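Glycosyl transferase family 9 (Veillonella parvula, PDB 3TOV) probably transfers a sugar, perhaps a heptose, from a nucleotide-activated donor to an acceptor. Local coordinates at residues V93-P98 with G116-L121; K128-D133 with I144-Q149; I186-N191 with L264-D269; H301-E306 with E342-E347. One frame throughout, in Å; residues are numbered along the deposited sequence.

The four contacts come one after another along the chain and fall into two pairs, one in each half of this two-domain, GT-B type protein. Interactions 1 and 2, centred about 10 Å apart, touch each other through Met117 and Gly116 on one side and Tyr129, Thr130 and Leu132 on the other, and both reach the first parallel sheet. Interactions 3 and 4, centred about 11 Å apart, share the second parallel sheet and meet where Leu264 packs on Leu344 and Leu345. Interactions 1 and 3 lie about 35 Å apart, centre to centre, on opposite sides of the chain's centre. Each pair thus has one contact between neighbouring strands of a Rossmann-like sheet and one where a helix packs at that sheet's edge.

Interaction 1 (V93-P98 with G116-L121); sequences VINLHP and GMSHFL
Pro98 lays its ring against the side chain of Met117, a selenomethionine in this crystal, the two crossing obliquely with Pro98 CG 4.0 Å from Met117 SE. The long, flexible chain of Met117 has CG anti to its own nitrogen (chi1 -168°) and stays extended beyond, which carries the selenium past the proline; a compact, rigid ring offers it a firm apolar surface. Next to this pair the two strands make their last parallel bridge, Asn95 with Gly116. Met117 N donates to Asn95 O at 2.7 Å, and Gly116 CA brings a C-H to the same oxygen at 3.3 Å. Glycine suits position 116 because of its backbone angles (phi 84°, psi -155°), and because a side chain would point at Asn95 O. The buried amide end of Asn95 turns to Ser118, beside its hydroxyl, with helix 100-109 close by. At the far end the carbonyl oxygen of Pro98 lies at the edge of the His119 ring, near its plane. The loops leaving the carboxyl ends of neighbouring parallel strands 92-95 and 113-116 therefore stay together, as is characteristic of the Rossmann-like N-terminal domain of GT-B enzymes.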
loop_
_atom_site.group_PDB
_atom_site.type_symbol
_atom_site.label_atom_id
_atom_site.label_comp_id
_atom_site.label_asym_id
_atom_site.label_seq_id
_atom_site.Cartn_x
_atom_site.Cartn_y
_atom_site.Cartn_z
ATOM N N VAL A 93 1.943 -16.514 18.463
ATOM C CA VAL A 93 1.778 -15.110 18.103
ATOM C C VAL A 93 3.014 -14.553 17.375
ATOM O O VAL A 93 4.146 -14.709 17.830
ATOM C CB VAL A 93 1.442 -14.241 19.323
ATOM C CG1 VAL A 93 1.963 -12.817 19.124
ATOM C CG2 VAL A 93 -0.058 -14.249 19.567
ATOM N N ILE A 94 2.774 -13.908 16.239
ATOM C CA ILE A 94 3.825 -13.307 15.434
ATOM C C ILE A 94 3.666 -11.790 15.427
ATOM O O ILE A 94 2.669 -11.284 14.929
ATOM C CB ILE A 94 3.718 -13.797 13.983
ATOM C CG1 ILE A 94 3.650 -15.320 13.952
ATOM C CG2 ILE A 94 4.870 -13.268 13.150
ATOM C CD1 ILE A 94 3.856 -15.921 12.595
ATOM N N ASN A 95 4.630 -11.059 15.977
ATOM C CA ASN A 95 4.546 -9.597 15.968
ATOM C C ASN A 95 5.397 -8.998 14.848
ATOM O O ASN A 95 6.605 -9.239 14.791
ATOM C CB ASN A 95 4.942 -9.000 17.326
ATOM C CG ASN A 95 4.841 -7.480 17.345
ATOM O OD1 ASN A 95 4.117 -6.885 16.549
ATOM N ND2 ASN A 95 5.569 -6.846 18.256
ATOM N N LEU A 96 4.756 -8.231 13.961
ATOM C CA LEU A 96 5.421 -7.617 12.805
ATOM C C LEU A 96 5.668 -6.156 13.035
ATOM O O LEU A 96 6.334 -5.508 12.250
ATOM C CB LEU A 96 4.587 -7.775 11.537
ATOM C CG LEU A 96 4.544 -9.214 11.012
ATOM C CD1 LEU A 96 3.869 -9.344 9.642
ATOM C CD2 LEU A 96 5.957 -9.778 10.973
ATOM N N HIS A 97 5.119 -5.643 14.123
ATOM C CA HIS A 97 5.199 -4.229 14.433
ATOM C C HIS A 97 5.913 -4.039 15.771
ATOM O O HIS A 97 5.329 -4.224 16.852
ATOM C CB HIS A 97 3.800 -3.627 14.447
ATOM C CG HIS A 97 3.792 -2.137 14.523
ATOM N ND1 HIS A 97 2.631 -1.404 14.666
ATOM C CD2 HIS A 97 4.802 -1.236 14.479
ATOM C CE1 HIS A 97 2.928 -0.120 14.704
ATOM N NE2 HIS A 97 4.240 0.010 14.593
ATOM N N PRO A 98 7.206 -3.711 15.687
ATOM C CA PRO A 98 8.146 -3.624 16.811
ATOM C C PRO A 98 8.127 -2.346 17.644
ATOM O O PRO A 98 9.117 -2.100 18.333
ATOM C CB PRO A 98 9.511 -3.787 16.142
ATOM C CG PRO A 98 9.282 -3.429 14.714
ATOM C CD PRO A 98 7.894 -3.834 14.393
ATOM N N GLY A 116 8.340 -13.208 15.818
ATOM C CA GLY A 116 8.368 -11.965 15.076
ATOM C C GLY A 116 9.345 -11.017 15.743
ATOM O O GLY A 116 10.270 -11.425 16.431
HETATM N N MSE A 117 9.142 -9.729 15.544
HETATM C CA MSE A 117 10.067 -8.760 16.084
HETATM C C MSE A 117 9.292 -7.828 16.983
HETATM O O MSE A 117 8.217 -7.363 16.614
HETATM C CB MSE A 117 10.719 -7.964 14.957
HETATM C CG MSE A 117 11.886 -7.153 15.440
HETATM SE SE MSE A 117 12.450 -5.758 14.237
HETATM C CE MSE A 117 13.773 -4.945 15.408
ATOM N N SER A 118 9.831 -7.564 18.165
ATOM C CA SER A 118 9.178 -6.671 19.109
ATOM C C SER A 118 10.175 -5.702 19.727
ATOM O O SER A 118 11.394 -5.898 19.630
ATOM C CB SER A 118 8.452 -7.466 20.200
ATOM O OG SER A 118 7.308 -8.122 19.668
ATOM N N HIS A 119 9.645 -4.649 20.345
ATOM C CA HIS A 119 10.462 -3.680 21.054
ATOM C C HIS A 119 11.334 -4.416 22.083
ATOM O O HIS A 119 10.921 -5.423 22.672
ATOM C CB HIS A 119 9.552 -2.653 21.717
ATOM C CG HIS A 119 10.247 -1.396 22.136
ATOM N ND1 HIS A 119 10.681 -1.181 23.430
ATOM C CD2 HIS A 119 10.562 -0.278 21.440
ATOM C CE1 HIS A 119 11.245 0.012 23.508
ATOM N NE2 HIS A 119 11.187 0.579 22.314
ATOM N N PHE A 120 12.556 -3.930 22.273
ATOM C CA PHE A 120 13.523 -4.625 23.112
ATOM C C PHE A 120 13.054 -4.727 24.562
ATOM O O PHE A 120 13.560 -5.538 25.355
ATOM C CB PHE A 120 14.883 -3.928 23.044
ATOM C CG PHE A 120 14.914 -2.594 23.728
ATOM C CD1 PHE A 120 15.204 -2.501 25.084
ATOM C CD2 PHE A 120 14.654 -1.428 23.018
ATOM C CE1 PHE A 120 15.234 -1.266 25.712
ATOM C CE2 PHE A 120 14.689 -0.194 23.644
ATOM C CZ PHE A 120 14.970 -0.108 24.984
ATOM N N LEU A 121 12.081 -3.899 24.912
ATOM C CA LEU A 121 11.522 -3.957 26.243
ATOM C C LEU A 121 10.711 -5.236 26.477
ATOM O O LEU A 121 10.640 -5.716 27.599
ATOM C CB LEU A 121 10.704 -2.712 26.526
ATOM C CG LEU A 121 11.424 -1.740 27.450
ATOM C CD1 LEU A 121 10.513 -0.586 27.802
ATOM C CD2 LEU A 121 11.886 -2.437 28.717
#

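Interaction 2 (K128-D133 with I144-Q149); sequences KYTRLD and INVLEQ. With SO4 (sulfate ion), chain C.
Thr130 passes Val146 with Thr130 CA 6.0 Å from Val146 CA, where the extended segment 128-133 leaves a short edge strand and meets the last turns of helix 139-149. Thr130 drives its side chain at the helix. Its chi1 of 69° sets OG1 in the crowded position between the backbone nitrogen and carbonyl, facing both methyls of Val146, with Thr130 OG1 3.4 Å from Val146 CG1; the two side chains cross at about a right angle. The other methyl, Val146 CG2, receives Leu132 CD2 at 3.6 Å, so the branched valine serves two partners at once. Gln149 supplies the polar link. Its chain, extended beyond CG, reaches across Thr130 and brings NE2 to Arg131 O at 2.6 Å, in the carbonyl plane. The same amide nitrogen also donates to Asn145 OD1 (2.8 Å), one turn back on the helix, while Asn145 ND2 holds Glu148 OE1. A leucine in place of Gln149 would probably leave Arg131 O without this donor and Asn145 freer to turn. Arg131 itself reaches outward, extended from CG to NE, and its NH2 donates to sulfate O3 at 2.8 Å; the ion probably came from the crystallisation liquor. On another side of the helix Leu147 packs on Phe28, Val31 and Leu32 of helix 26-35, while Lys128 O accepts from Thr115 OG1 of the adjoining strand 113-116, so that the contact ties helix 139-149 to the outer margin of the first sheet.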
loop_
_atom_site.group_PDB
_atom_site.type_symbol
_atom_site.label_atom_id
_atom_site.label_comp_id
_atom_site.label_asym_id
_atom_site.label_seq_id
_atom_site.Cartn_x
_atom_site.Cartn_y
_atom_site.Cartn_z
ATOM N N LYS A 128 11.199 -16.841 20.078
ATOM C CA LYS A 128 12.198 -16.616 19.051
ATOM C C LYS A 128 12.049 -15.202 18.502
ATOM O O LYS A 128 11.035 -14.858 17.894
ATOM C CB LYS A 128 12.050 -17.642 17.930
ATOM C CG LYS A 128 13.117 -17.520 16.850
ATOM C CD LYS A 128 13.124 -18.708 15.895
ATOM C CE LYS A 128 14.460 -18.817 15.166
ATOM N NZ LYS A 128 15.558 -19.237 16.095
ATOM N N TYR A 129 13.060 -14.381 18.737
ATOM C CA TYR A 129 13.059 -13.015 18.242
ATOM C C TYR A 129 13.637 -12.956 16.841
ATOM O O TYR A 129 14.846 -12.911 16.673
ATOM C CB TYR A 129 13.867 -12.122 19.180
ATOM C CG TYR A 129 14.246 -10.773 18.611
ATOM C CD1 TYR A 129 13.283 -9.804 18.365
ATOM C CD2 TYR A 129 15.571 -10.461 18.345
ATOM C CE1 TYR A 129 13.625 -8.561 17.858
ATOM C CE2 TYR A 129 15.926 -9.224 17.841
ATOM C CZ TYR A 129 14.950 -8.275 17.595
ATOM O OH TYR A 129 15.297 -7.036 17.088
ATOM N N THR A 130 12.774 -12.966 15.835
ATOM C CA THR A 130 13.224 -12.807 14.459
ATOM C C THR A 130 13.310 -11.338 14.062
ATOM O O THR A 130 12.290 -10.699 13.852
ATOM C CB THR A 130 12.272 -13.499 13.485
ATOM O OG1 THR A 130 11.021 -12.795 13.456
ATOM C CG2 THR A 130 12.046 -14.936 13.909
ATOM N N ARG A 131 14.525 -10.813 13.931
ATOM C CA ARG A 131 14.733 -9.423 13.508
ATOM C C ARG A 131 14.429 -9.185 12.024
ATOM O O ARG A 131 14.709 -10.045 11.182
ATOM C CB ARG A 131 16.163 -8.982 13.803
ATOM C CG ARG A 131 16.485 -7.622 13.260
ATOM C CD ARG A 131 17.924 -7.250 13.515
ATOM N NE ARG A 131 18.188 -5.878 13.090
ATOM C CZ ARG A 131 19.349 -5.248 13.250
ATOM N NH1 ARG A 131 20.377 -5.864 13.827
ATOM N NH2 ARG A 131 19.477 -3.993 12.835
ATOM N N LEU A 132 13.873 -8.007 11.718
ATOM C CA LEU A 132 13.487 -7.623 10.358
ATOM C C LEU A 132 14.636 -7.023 9.558
ATOM O O LEU A 132 15.342 -6.144 10.058
ATOM C CB LEU A 132 12.401 -6.575 10.422
ATOM C CG LEU A 132 11.049 -6.947 11.013
ATOM C CD1 LEU A 132 10.279 -5.656 11.291
ATOM C CD2 LEU A 132 10.285 -7.873 10.071
ATOM N N ASP A 133 14.802 -7.464 8.312
ATOM C CA ASP A 133 15.859 -6.949 7.442
ATOM C C ASP A 133 15.564 -5.569 6.808
ATOM O O ASP A 133 14.951 -5.479 5.731
ATOM C CB ASP A 133 16.135 -7.958 6.332
ATOM C CG ASP A 133 17.325 -7.569 5.464
ATOM O OD1 ASP A 133 18.149 -6.732 5.906
ATOM O OD2 ASP A 133 17.431 -8.118 4.344
ATOM N N ILE A 144 8.199 -11.397 4.833
ATOM C CA ILE A 144 8.385 -12.806 4.517
ATOM C C ILE A 144 9.664 -13.418 5.146
ATOM O O ILE A 144 9.663 -14.575 5.565
ATOM C CB ILE A 144 8.391 -13.002 2.985
ATOM C CG1 ILE A 144 6.964 -12.892 2.444
ATOM C CG2 ILE A 144 9.059 -14.330 2.582
ATOM C CD1 ILE A 144 6.875 -12.579 0.949
ATOM N N ASN A 145 10.749 -12.654 5.226
ATOM C CA ASN A 145 11.949 -13.185 5.854
ATOM C C ASN A 145 11.660 -13.714 7.252
ATOM O O ASN A 145 12.277 -14.686 7.685
ATOM C CB ASN A 145 13.087 -12.167 5.907
ATOM C CG ASN A 145 14.394 -12.796 6.372
ATOM O OD1 ASN A 145 15.059 -12.308 7.287
ATOM N ND2 ASN A 145 14.753 -13.913 5.749
ATOM N N VAL A 146 10.729 -13.077 7.963
ATOM C CA VAL A 146 10.344 -13.565 9.289
ATOM C C VAL A 146 9.963 -15.037 9.192
ATOM O O VAL A 146 10.446 -15.881 9.964
ATOM C CB VAL A 146 9.180 -12.759 9.912
ATOM C CG1 VAL A 146 8.614 -13.494 11.127
ATOM C CG2 VAL A 146 9.648 -11.376 10.316
ATOM N N LEU A 147 9.107 -15.329 8.216
ATOM C CA LEU A 147 8.716 -16.693 7.900
ATOM C C LEU A 147 9.905 -17.599 7.533
ATOM O O LEU A 147 9.942 -18.767 7.931
ATOM C CB LEU A 147 7.669 -16.687 6.788
ATOM C CG LEU A 147 6.259 -16.870 7.346
ATOM C CD1 LEU A 147 6.173 -16.191 8.683
ATOM C CD2 LEU A 147 5.186 -16.347 6.414
ATOM N N GLU A 148 10.865 -17.062 6.782
ATOM C CA GLU A 148 12.067 -17.805 6.435
ATOM C C GLU A 148 12.946 -18.040 7.660
ATOM O O GLU A 148 13.528 -19.118 7.819
ATOM C CB GLU A 148 12.862 -17.069 5.366
ATOM C CG GLU A 148 12.279 -17.193 3.974
ATOM C CD GLU A 148 12.829 -16.141 3.018
ATOM O OE1 GLU A 148 13.626 -15.280 3.463
ATOM O OE2 GLU A 148 12.456 -16.174 1.824
ATOM N N GLN A 149 13.049 -17.036 8.528
ATOM C CA GLN A 149 13.763 -17.207 9.795
ATOM C C GLN A 149 13.103 -18.311 10.626
ATOM O O GLN A 149 13.761 -18.975 11.434
ATOM C CB GLN A 149 13.833 -15.887 10.575
ATOM C CG GLN A 149 14.578 -14.802 9.820
ATOM C CD GLN A 149 14.973 -13.631 10.687
ATOM O OE1 GLN A 149 15.312 -13.781 11.859
ATOM N NE2 GLN A 149 14.929 -12.446 10.108
HETATM S S SO4 C . 23.022 -2.381 12.905
HETATM O O1 SO4 C . 23.337 -3.812 12.847
HETATM O O2 SO4 C . 23.390 -1.733 11.647
HETATM O O3 SO4 C . 21.589 -2.208 13.116
HETATM O O4 SO4 C . 23.743 -1.750 14.010
HETATM O O HOH W 1 13.358 -9.363 7.585
#

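Interaction 3 (I186-N191 with L264-D269); sequences ILIGFN and LLITND
Ile188, Phe190, Leu264 and Ile266 form the apolar centre between two adjoining parallel strands, 187-191 and 264-268, the inner pair of a Rossmann-like sheet in the second domain of this GT-B fold. Ile188 CD1 does most of the touching: it meets Ile266 CG1 at 3.8 Å, approaches Leu264 CD2 at 3.9 Å, and lies over one face of the Phe190 ring, toward the rim. Phe190 and Ile266 stand side by side and point the same way, with Phe190 CE1 3.7 Å from Ile266 CD1. Branched and aromatic residues suit this face because helices 203-216 and 334-347 cover it, and Phe190 also stacks with Phe222.

The backbones are laced together by alternating bonds: Gly189 N to Leu264 O, Ile266 N to Gly189 O at 2.9 Å, and Asn191 N to Ile266 O. On the reverse face, Leu265 turns CD1 over the neighbouring strand to lie 3.6 Å from Asn191 N, over the backbone of Gly189, whose carbonyl oxygen it also approaches.

The polar edge comes at the carboxyl ends of the strands, the end at which Rossmann-like folds usually place their binding sites. Asn191 ND2 donates to Ser270 OG and only weakly to Thr267 OG1, Asn268 OD1 also pairs with Ser270, and Asn268 ND2 reaches Lys199 O. Thr267, with OG1 anti to its own nitrogen (chi1 155°), bends its hydroxyl along the chain and donates to Asn268 O at 2.6 Å, in the carbonyl plane and on a lone pair.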
loop_
_atom_site.group_PDB
_atom_site.type_symbol
_atom_site.label_atom_id
_atom_site.label_comp_id
_atom_site.label_asym_id
_atom_site.label_seq_id
_atom_site.Cartn_x
_atom_site.Cartn_y
_atom_site.Cartn_z
ATOM N N ILE A 186 -10.570 4.141 -22.027
ATOM C CA ILE A 186 -9.277 3.944 -21.377
ATOM C C ILE A 186 -9.073 5.004 -20.302
ATOM O O ILE A 186 -8.781 6.159 -20.586
ATOM C CB ILE A 186 -8.080 3.944 -22.377
ATOM C CG1 ILE A 186 -7.901 2.561 -23.007
ATOM C CG2 ILE A 186 -6.779 4.315 -21.671
ATOM C CD1 ILE A 186 -9.006 2.156 -23.938
ATOM N N LEU A 187 -9.242 4.589 -19.056
ATOM C CA LEU A 187 -9.122 5.489 -17.928
ATOM C C LEU A 187 -7.695 5.543 -17.401
ATOM O O LEU A 187 -7.119 4.514 -17.052
ATOM C CB LEU A 187 -10.034 5.005 -16.816
ATOM C CG LEU A 187 -10.091 5.943 -15.623
ATOM C CD1 LEU A 187 -10.560 7.321 -16.096
ATOM C CD2 LEU A 187 -11.006 5.360 -14.561
ATOM N N ILE A 188 -7.120 6.739 -17.347
ATOM C CA ILE A 188 -5.837 6.909 -16.670
ATOM C C ILE A 188 -6.023 7.818 -15.448
ATOM O O ILE A 188 -6.511 8.939 -15.562
ATOM C CB ILE A 188 -4.653 7.378 -17.618
ATOM C CG1 ILE A 188 -3.974 8.613 -17.057
ATOM C CG2 ILE A 188 -5.084 7.588 -19.085
ATOM C CD1 ILE A 188 -3.131 8.306 -15.864
ATOM N N GLY A 189 -5.643 7.314 -14.278
ATOM C CA GLY A 189 -5.892 8.009 -13.032
ATOM C C GLY A 189 -4.659 8.570 -12.360
ATOM O O GLY A 189 -3.557 8.079 -12.552
ATOM N N PHE A 190 -4.870 9.611 -11.562
ATOM C CA PHE A 190 -3.810 10.313 -10.858
ATOM C C PHE A 190 -4.063 10.331 -9.363
ATOM O O PHE A 190 -5.155 10.661 -8.905
ATOM C CB PHE A 190 -3.749 11.763 -11.315
ATOM C CG PHE A 190 -3.556 11.923 -12.779
ATOM C CD1 PHE A 190 -2.322 12.296 -13.289
ATOM C CD2 PHE A 190 -4.605 11.694 -13.657
ATOM C CE1 PHE A 190 -2.144 12.443 -14.643
ATOM C CE2 PHE A 190 -4.426 11.839 -15.021
ATOM C CZ PHE A 190 -3.199 12.217 -15.512
ATOM N N ASN A 191 -3.033 9.990 -8.606
ATOM C CA ASN A 191 -3.028 10.187 -7.175
ATOM C C ASN A 191 -1.819 11.062 -6.892
ATOM O O ASN A 191 -0.700 10.576 -6.790
ATOM C CB ASN A 191 -2.954 8.836 -6.446
ATOM C CG ASN A 191 -2.492 8.960 -4.997
ATOM O OD1 ASN A 191 -2.987 9.795 -4.226
ATOM N ND2 ASN A 191 -1.533 8.122 -4.621
ATOM N N LEU A 264 -4.370 2.825 -15.904
ATOM C CA LEU A 264 -3.088 3.381 -15.486
ATOM C C LEU A 264 -3.202 4.333 -14.289
ATOM O O LEU A 264 -4.206 5.006 -14.088
ATOM C CB LEU A 264 -2.419 4.125 -16.640
ATOM C CG LEU A 264 -1.002 4.641 -16.340
ATOM C CD1 LEU A 264 0.010 3.489 -16.331
ATOM C CD2 LEU A 264 -0.597 5.692 -17.348
ATOM N N LEU A 265 -2.136 4.401 -13.511
ATOM C CA LEU A 265 -2.069 5.298 -12.382
ATOM C C LEU A 265 -0.702 6.006 -12.319
ATOM O O LEU A 265 0.353 5.374 -12.267
ATOM C CB LEU A 265 -2.337 4.514 -11.111
ATOM C CG LEU A 265 -2.050 5.287 -9.831
ATOM C CD1 LEU A 265 -2.780 6.616 -9.850
ATOM C CD2 LEU A 265 -2.423 4.461 -8.591
ATOM N N ILE A 266 -0.731 7.331 -12.358
ATOM C CA ILE A 266 0.461 8.145 -12.167
ATOM C C ILE A 266 0.421 8.659 -10.734
ATOM O O ILE A 266 -0.634 9.100 -10.267
ATOM C CB ILE A 266 0.438 9.330 -13.124
ATOM C CG1 ILE A 266 0.379 8.823 -14.559
ATOM C CG2 ILE A 266 1.631 10.220 -12.899
ATOM C CD1 ILE A 266 0.424 9.921 -15.578
ATOM N N THR A 267 1.541 8.602 -10.020
ATOM C CA THR A 267 1.463 8.829 -8.576
ATOM C C THR A 267 2.792 9.060 -7.898
ATOM O O THR A 267 3.828 8.693 -8.436
ATOM C CB THR A 267 0.765 7.643 -7.842
ATOM O OG1 THR A 267 1.211 7.600 -6.486
ATOM C CG2 THR A 267 1.116 6.318 -8.481
ATOM N N ASN A 268 2.745 9.661 -6.709
ATOM C CA ASN A 268 3.919 9.794 -5.847
ATOM C C ASN A 268 4.052 8.617 -4.874
ATOM O O ASN A 268 3.184 7.747 -4.837
ATOM C CB ASN A 268 3.865 11.111 -5.087
ATOM C CG ASN A 268 2.581 11.276 -4.308
ATOM O OD1 ASN A 268 1.615 10.553 -4.537
ATOM N ND2 ASN A 268 2.561 12.229 -3.381
ATOM N N ASP A 269 5.142 8.550 -4.111
ATOM C CA ASP A 269 5.246 7.466 -3.135
ATOM C C ASP A 269 4.298 7.773 -2.009
ATOM O O ASP A 269 4.550 8.657 -1.193
ATOM C CB ASP A 269 6.680 7.151 -2.630
ATOM C CG ASP A 269 7.616 8.369 -2.605
ATOM O OD1 ASP A 269 7.535 9.246 -3.502
ATOM O OD2 ASP A 269 8.469 8.429 -1.688
#

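Interaction 4 (H301-E306 with E342-E347); sequences HAIVLE and ETLLLE
The end of the C-terminal helix packs on the outermost strand of the second Rossmann-like sheet, an alpha/beta contact in which Leu344 fits between His301 and Ile303. Strand 302-305 and helix 342-347 run nearly antiparallel, at 170°, with their axes 9.3 Å apart at closest approach, a separation that side chains must bridge. Leu344 CG meets Ile303 CD1 at 3.8 Å, the two side chains sliding past each other in opposite directions, and Leu344 CD1 lies 4.2 Å from Ala302 CA on the strand. The other branch, CD2, is modelled over one face of the His301 ring, closer than is realistic, so the exact fit there is doubtful. Leucine suits the place because its apolar fork fills the space beside the aliphatic chain of Ile303, and it also rests on Val284 of the next strand. An alanine at this position would probably open a gap beside Ile303 CD1 and remove the apolar group packed against the His301 ring.

At the surface the contact becomes polar. His301, its CG anti to the backbone nitrogen (chi1 -175°), swings its ring over to the helix end, where Glu347 CB sits at the ring edge, 3.5 Å from His301 CE1. His301 NE2 donates in its own ring plane to Glu347 OE1 at 3.1 Å, meeting the oxygen from above the carboxylate, 68° out of its plane.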
loop_
_atom_site.group_PDB
_atom_site.type_symbol
_atom_site.label_atom_id
_atom_site.label_comp_id
_atom_site.label_asym_id
_atom_site.label_seq_id
_atom_site.Cartn_x
_atom_site.Cartn_y
_atom_site.Cartn_z
ATOM N N HIS A 301 3.983 -4.206 -12.485
ATOM C CA HIS A 301 4.290 -3.676 -13.795
ATOM C C HIS A 301 4.333 -2.154 -13.667
ATOM O O HIS A 301 3.331 -1.476 -13.852
ATOM C CB HIS A 301 3.261 -4.114 -14.837
ATOM C CG HIS A 301 3.603 -3.685 -16.238
ATOM N ND1 HIS A 301 2.648 -3.486 -17.216
ATOM C CD2 HIS A 301 4.799 -3.414 -16.822
ATOM C CE1 HIS A 301 3.241 -3.118 -18.341
ATOM N NE2 HIS A 301 4.545 -3.067 -18.129
ATOM N N ALA A 302 5.503 -1.620 -13.337
ATOM C CA ALA A 302 5.635 -0.185 -13.132
ATOM C C ALA A 302 6.881 0.415 -13.795
ATOM O O ALA A 302 7.621 -0.252 -14.506
ATOM C CB ALA A 302 5.615 0.137 -11.630
ATOM N N ILE A 303 7.082 1.700 -13.561
ATOM C CA ILE A 303 8.243 2.424 -14.034
ATOM C C ILE A 303 8.416 3.542 -13.027
ATOM O O ILE A 303 7.542 4.389 -12.859
ATOM C CB ILE A 303 8.009 3.099 -15.403
ATOM C CG1 ILE A 303 7.861 2.095 -16.526
ATOM C CG2 ILE A 303 9.143 4.040 -15.759
ATOM C CD1 ILE A 303 7.543 2.801 -17.827
ATOM N N VAL A 304 9.552 3.541 -12.358
ATOM C CA VAL A 304 9.845 4.514 -11.339
ATOM C C VAL A 304 10.756 5.590 -11.921
ATOM O O VAL A 304 11.830 5.294 -12.436
ATOM C CB VAL A 304 10.501 3.799 -10.165
ATOM C CG1 VAL A 304 10.983 4.778 -9.094
ATOM C CG2 VAL A 304 9.525 2.789 -9.627
ATOM N N LEU A 305 10.312 6.840 -11.866
ATOM C CA LEU A 305 11.097 7.939 -12.401
ATOM C C LEU A 305 11.853 8.579 -11.265
ATOM O O LEU A 305 11.242 9.196 -10.402
ATOM C CB LEU A 305 10.195 8.979 -13.078
ATOM C CG LEU A 305 9.215 8.420 -14.120
ATOM C CD1 LEU A 305 8.216 9.460 -14.604
ATOM C CD2 LEU A 305 9.965 7.793 -15.288
ATOM N N GLU A 306 13.177 8.417 -11.252
ATOM C CA GLU A 306 14.002 9.101 -10.265
ATOM C C GLU A 306 15.012 10.065 -10.889
ATOM O O GLU A 306 15.165 10.135 -12.106
ATOM C CB GLU A 306 14.678 8.104 -9.322
ATOM C CG GLU A 306 14.846 6.709 -9.900
ATOM C CD GLU A 306 15.360 5.703 -8.877
ATOM O OE1 GLU A 306 15.745 6.117 -7.749
ATOM O OE2 GLU A 306 15.371 4.501 -9.221
ATOM N N GLU A 342 2.661 6.091 -21.844
ATOM C CA GLU A 342 2.374 5.574 -23.169
ATOM C C GLU A 342 3.034 4.220 -23.351
ATOM O O GLU A 342 2.535 3.356 -24.074
ATOM C CB GLU A 342 2.842 6.553 -24.242
ATOM C CG GLU A 342 2.242 7.952 -24.099
ATOM C CD GLU A 342 2.298 8.760 -25.392
ATOM O OE1 GLU A 342 3.302 8.632 -26.138
ATOM O OE2 GLU A 342 1.328 9.505 -25.663
ATOM N N THR A 343 4.165 4.042 -22.682
ATOM C CA THR A 343 4.902 2.794 -22.757
ATOM C C THR A 343 4.140 1.703 -22.035
ATOM O O THR A 343 3.858 0.647 -22.612
ATOM C CB THR A 343 6.275 2.918 -22.087
ATOM O OG1 THR A 343 7.105 3.804 -22.852
ATOM C CG2 THR A 343 6.924 1.544 -21.958
ATOM N N LEU A 344 3.822 1.965 -20.764
ATOM C CA LEU A 344 3.104 1.002 -19.938
ATOM C C LEU A 344 1.728 0.737 -20.520
ATOM O O LEU A 344 1.239 -0.393 -20.476
ATOM C CB LEU A 344 2.975 1.509 -18.506
ATOM C CG LEU A 344 4.119 1.301 -17.509
ATOM C CD1 LEU A 344 3.860 2.049 -16.205
ATOM C CD2 LEU A 344 4.310 -0.177 -17.236
ATOM N N LEU A 345 1.116 1.788 -21.072
ATOM C CA LEU A 345 -0.221 1.712 -21.663
ATOM C C LEU A 345 -0.270 0.731 -22.816
ATOM O O LEU A 345 -1.277 0.041 -23.034
ATOM C CB LEU A 345 -0.656 3.085 -22.150
ATOM C CG LEU A 345 -1.299 3.904 -21.046
ATOM C CD1 LEU A 345 -1.588 5.293 -21.548
ATOM C CD2 LEU A 345 -2.565 3.205 -20.634
ATOM N N LEU A 346 0.834 0.696 -23.556
ATOM C CA LEU A 346 1.044 -0.261 -24.627
ATOM C C LEU A 346 1.334 -1.664 -24.076
ATOM O O LEU A 346 0.596 -2.615 -24.360
ATOM C CB LEU A 346 2.202 0.214 -25.495
ATOM C CG LEU A 346 2.540 -0.702 -26.664
ATOM C CD1 LEU A 346 1.301 -0.941 -27.508
ATOM C CD2 LEU A 346 3.643 -0.100 -27.491
ATOM N N GLU A 347 2.402 -1.775 -23.282
ATOM C CA GLU A 347 2.853 -3.042 -22.697
ATOM C C GLU A 347 1.780 -3.801 -21.904
ATOM O O GLU A 347 1.947 -4.987 -21.624
ATOM C CB GLU A 347 4.026 -2.800 -21.743
ATOM C CG GLU A 347 5.401 -2.593 -22.352
ATOM C CD GLU A 347 6.480 -2.440 -21.266
ATOM O OE1 GLU A 347 6.257 -1.671 -20.297
ATOM O OE2 GLU A 347 7.544 -3.101 -21.367
#